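Local coordinates for protein anti-sigma-I factor RsgI2 (Clostridium thermocellum, PDB 4B9P) that probably senses cellulose outside the cell through this family 3 carbohydrate-binding module and relays binding across the membrane to release the sigma factor SigI2, at residues T5-Q10 against I27-T32. Numbering follows the deposited sequence.
Sequences TKIELQ and IKLINT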
ATOM      1  N   THR A   5      -6.116  20.356   7.434  1.00 29.39           N
ATOM      2  CA  THR A   5      -5.806  19.248   6.528  1.00 26.56           C
ATOM      3  C   THR A   5      -5.873  17.963   7.321  1.00 23.95           C
ATOM      4  O   THR A   5      -5.186  17.829   8.332  1.00 27.47           O
ATOM      5  CB  THR A   5      -4.404  19.406   5.891  1.00 28.21           C
ATOM      6  OG1 THR A   5      -4.396  20.594   5.106  1.00 31.30           O
ATOM      7  CG2 THR A   5      -4.070  18.235   4.985  1.00 27.75           C
ATOM      8  N   LYS A   6      -6.726  17.033   6.890  1.00 24.13           N
ATOM      9  CA  LYS A   6      -6.926  15.807   7.646  1.00 22.87           C
ATOM     10  C   LYS A   6      -7.333  14.701   6.712  1.00 20.87           C
ATOM     11  O   LYS A   6      -8.077  14.918   5.744  1.00 20.40           O
ATOM     12  CB  LYS A   6      -8.005  15.990   8.721  1.00 24.86           C
ATOM     13  CG  LYS A   6      -8.009  14.895   9.776  1.00 28.41           C
ATOM     14  CD  LYS A   6      -9.051  15.193  10.844  1.00 32.69           C
ATOM     15  CE  LYS A   6      -9.323  14.000  11.763  1.00 37.45           C
ATOM     16  NZ  LYS A   6     -10.631  14.165  12.477  1.00 41.12           N
ATOM     17  N   ILE A   7      -6.826  13.496   6.984  1.00 20.31           N
ATOM     18  CA  ILE A   7      -7.180  12.329   6.205  1.00 20.15           C
ATOM     19  C   ILE A   7      -7.526  11.158   7.128  1.00 19.82           C
ATOM     20  O   ILE A   7      -7.165  11.169   8.319  1.00 21.08           O
ATOM     21  CB  ILE A   7      -6.032  11.901   5.262  1.00 21.14           C
ATOM     22  CG1 ILE A   7      -4.727  11.722   6.034  1.00 21.84           C
ATOM     23  CG2 ILE A   7      -5.909  12.923   4.113  1.00 21.16           C
ATOM     24  CD1 ILE A   7      -3.612  11.144   5.232  1.00 22.49           C
ATOM     25  N   GLU A   8      -8.193  10.161   6.563  1.00 19.63           N
ATOM     26  CA  GLU A   8      -8.396   8.896   7.211  1.00 20.13           C
ATOM     27  C   GLU A   8      -7.952   7.828   6.226  1.00 18.60           C
ATOM     28  O   GLU A   8      -8.220   7.947   5.032  1.00 19.62           O
ATOM     29  CB  GLU A   8      -9.876   8.702   7.593  1.00 21.48           C
ATOM     30  CG  GLU A   8     -10.126   7.399   8.286  1.00 24.62           C
ATOM     31  CD  GLU A   8     -11.540   7.279   8.794  1.00 29.43           C
ATOM     32  OE1 GLU A   8     -11.817   7.855   9.867  1.00 35.22           O
ATOM     33  OE2 GLU A   8     -12.379   6.602   8.160  1.00 28.00           O
ATOM     34  N   LEU A   9      -7.297   6.775   6.711  1.00 18.91           N
ATOM     35  CA  LEU A   9      -6.836   5.704   5.851  1.00 17.59           C
ATOM     36  C   LEU A   9      -7.525   4.433   6.319  1.00 18.19           C
ATOM     37  O   LEU A   9      -7.390   4.047   7.491  1.00 18.75           O
ATOM     38  CB  LEU A   9      -5.322   5.600   5.948  1.00 19.10           C
ATOM     39  CG  LEU A   9      -4.529   4.684   5.030  1.00 21.99           C
ATOM     40  CD1 LEU A   9      -4.737   3.180   5.317  1.00 21.56           C
ATOM     41  CD2 LEU A   9      -4.696   5.059   3.572  1.00 24.24           C
ATOM     42  N   GLN A  10      -8.265   3.791   5.409  1.00 17.02           N
ATOM     43  CA  GLN A  10      -8.873   2.491   5.667  1.00 16.07           C
ATOM     44  C   GLN A  10      -8.178   1.448   4.814  1.00 16.84           C
ATOM     45  O   GLN A  10      -7.705   1.766   3.708  1.00 17.52           O
ATOM     46  CB  GLN A  10     -10.376   2.485   5.411  1.00 17.86           C
ATOM     47  CG  GLN A  10     -11.093   3.481   6.253  1.00 18.49           C
ATOM     48  CD  GLN A  10     -12.586   3.396   6.071  1.00 23.03           C
ATOM     49  OE1 GLN A  10     -13.074   2.522   5.391  1.00 30.84           O
ATOM     50  NE2 GLN A  10     -13.325   4.334   6.652  1.00 23.68           N
ATOM     51  N   ILE A  27      -6.699  -0.340  -0.178  1.00 16.54           N
ATOM     52  CA  ILE A  27      -6.567   0.883   0.586  1.00 17.72           C
ATOM     53  C   ILE A  27      -7.587   1.903   0.120  1.00 17.87           C
ATOM     54  O   ILE A  27      -7.861   2.019  -1.072  1.00 19.14           O
ATOM     55  CB  ILE A  27      -5.122   1.403   0.413  1.00 20.24           C
ATOM     56  CG1 ILE A  27      -4.121   0.403   1.060  1.00 21.50           C
ATOM     57  CG2 ILE A  27      -4.943   2.757   1.002  1.00 24.15           C
ATOM     58  CD1 ILE A  27      -2.638   0.608   0.650  1.00 23.15           C
ATOM     59  N   LYS A  28      -8.131   2.652   1.071  1.00 18.12           N
ATOM     60  CA  LYS A  28      -9.052   3.741   0.787  1.00 18.81           C
ATOM     61  C   LYS A  28      -8.537   4.962   1.546  1.00 17.18           C
ATOM     62  O   LYS A  28      -8.448   4.923   2.789  1.00 19.61           O
ATOM     63  CB  LYS A  28     -10.464   3.359   1.205  1.00 21.10           C
ATOM     64  CG  LYS A  28     -11.541   4.337   0.887  1.00 24.38           C
ATOM     65  CD  LYS A  28     -12.933   3.713   1.162  1.00 26.18           C
ATOM     66  CE  LYS A  28     -14.032   4.724   1.038  1.00 33.44           C
ATOM     67  NZ  LYS A  28     -15.384   4.214   1.416  1.00 35.61           N
ATOM     68  N   LEU A  29      -8.160   5.993   0.812  1.00 18.15           N
ATOM     69  CA  LEU A  29      -7.681   7.230   1.404  1.00 19.06           C
ATOM     70  C   LEU A  29      -8.776   8.257   1.318  1.00 19.26           C
ATOM     71  O   LEU A  29      -9.261   8.553   0.209  1.00 20.09           O
ATOM     72  CB  LEU A  29      -6.504   7.750   0.601  1.00 20.73           C
ATOM     73  CG  LEU A  29      -5.960   9.131   0.926  1.00 22.60           C
ATOM     74  CD1 LEU A  29      -5.341   9.141   2.309  1.00 26.58           C
ATOM     75  CD2 LEU A  29      -4.965   9.592  -0.146  1.00 26.38           C
ATOM     76  N   ILE A  30      -9.169   8.787   2.459  1.00 18.79           N
ATOM     77  CA  ILE A  30     -10.316   9.688   2.532  1.00 18.97           C
ATOM     78  C   ILE A  30      -9.889  11.050   3.031  1.00 18.10           C
ATOM     79  O   ILE A  30      -9.173  11.154   4.026  1.00 19.66           O
ATOM     80  CB  ILE A  30     -11.440   9.153   3.467  1.00 19.79           C
ATOM     81  CG1 ILE A  30     -11.801   7.719   3.061  1.00 23.32           C
ATOM     82  CG2 ILE A  30     -12.643  10.085   3.446  1.00 22.39           C
ATOM     83  CD1 ILE A  30     -11.918   6.797   4.246  1.00 27.93           C
ATOM     84  N   ASN A  31     -10.331  12.103   2.349  1.00 19.04           N
ATOM     85  CA  ASN A  31     -10.068  13.439   2.824  1.00 18.41           C
ATOM     86  C   ASN A  31     -11.176  13.818   3.814  1.00 20.08           C
ATOM     87  O   ASN A  31     -12.331  14.049   3.435  1.00 21.26           O
ATOM     88  CB  ASN A  31     -10.028  14.402   1.640  1.00 20.60           C
ATOM     89  CG  ASN A  31      -9.610  15.818   2.049  1.00 19.97           C
ATOM     90  OD1 ASN A  31      -9.694  16.164   3.239  1.00 20.89           O
ATOM     91  ND2 ASN A  31      -9.169  16.624   1.091  1.00 21.10           N
ATOM     92  N   THR A  32     -10.819  13.890   5.086  1.00 20.88           N
ATOM     93  CA  THR A  32     -11.813  14.173   6.117  1.00 22.08           C
ATOM     94  C   THR A  32     -11.681  15.596   6.661  1.00 22.80           C
ATOM     95  O   THR A  32     -12.494  15.989   7.494  1.00 27.51           O
ATOM     96  CB  THR A  32     -11.742  13.157   7.271  1.00 21.47           C
ATOM     97  OG1 THR A  32     -10.424  13.207   7.814  1.00 23.90           O
ATOM     98  CG2 THR A  32     -12.018  11.742   6.810  1.00 22.89           C
TER
HETATM   99  O   HOH W   1      -8.059  18.093   4.378  1.00 23.29           O
HETATM  100  O   HOH W   2      -9.920  11.484   9.981  1.00 51.68           O
HETATM  101  O   HOH W   3     -15.457   2.351   3.925  1.00 40.64           O
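Lys28 N donates to Gln10 O at 2.8 Å, the shortest polar bond between the antiparallel strands, and Gln10 N returns a nearly straight bond (172°) to Lys28 O. Glu8 and Ile30 form the next hydrogen-bonded pair; beyond it, Thr32 N reaches Lys6 O less squarely, from above the carbonyl plane. On the face bearing Glu8 and Gln10, Glu8 OE2 lies in the plane of the Gln10 amide and accepts an N-H from NE2 at 2.9 Å. Both side chains border Ile30, whose CD1 sits 3.7 Å from Gln10 NE2. A water joins Gln10 OE1 to Lys28 NZ, and Lys28 also makes a cation-pi contact with Tyr104. The other face is mostly apolar: with Leu9 CG anti to the backbone N (chi1 -172°), chi2 of -70° sets CD2 tightly against Ile27 CG2 at 3.5 Å, while Ile7 CD1 meets Leu29 CD1 at 3.9 Å. Ile7 and Leu9 also pack on Val154 and Trp162 of the opposing sheet. Asn31, on this same face, donates through ND2 to Leu99 O and Thr35 O; OD1 accepts from Gly33 N and meets a water bound by Lys6 N. The pairing thus gives the beta-sandwich a mainly apolar inner face, its buried amide satisfied, and a mixed, partly exposed outer one.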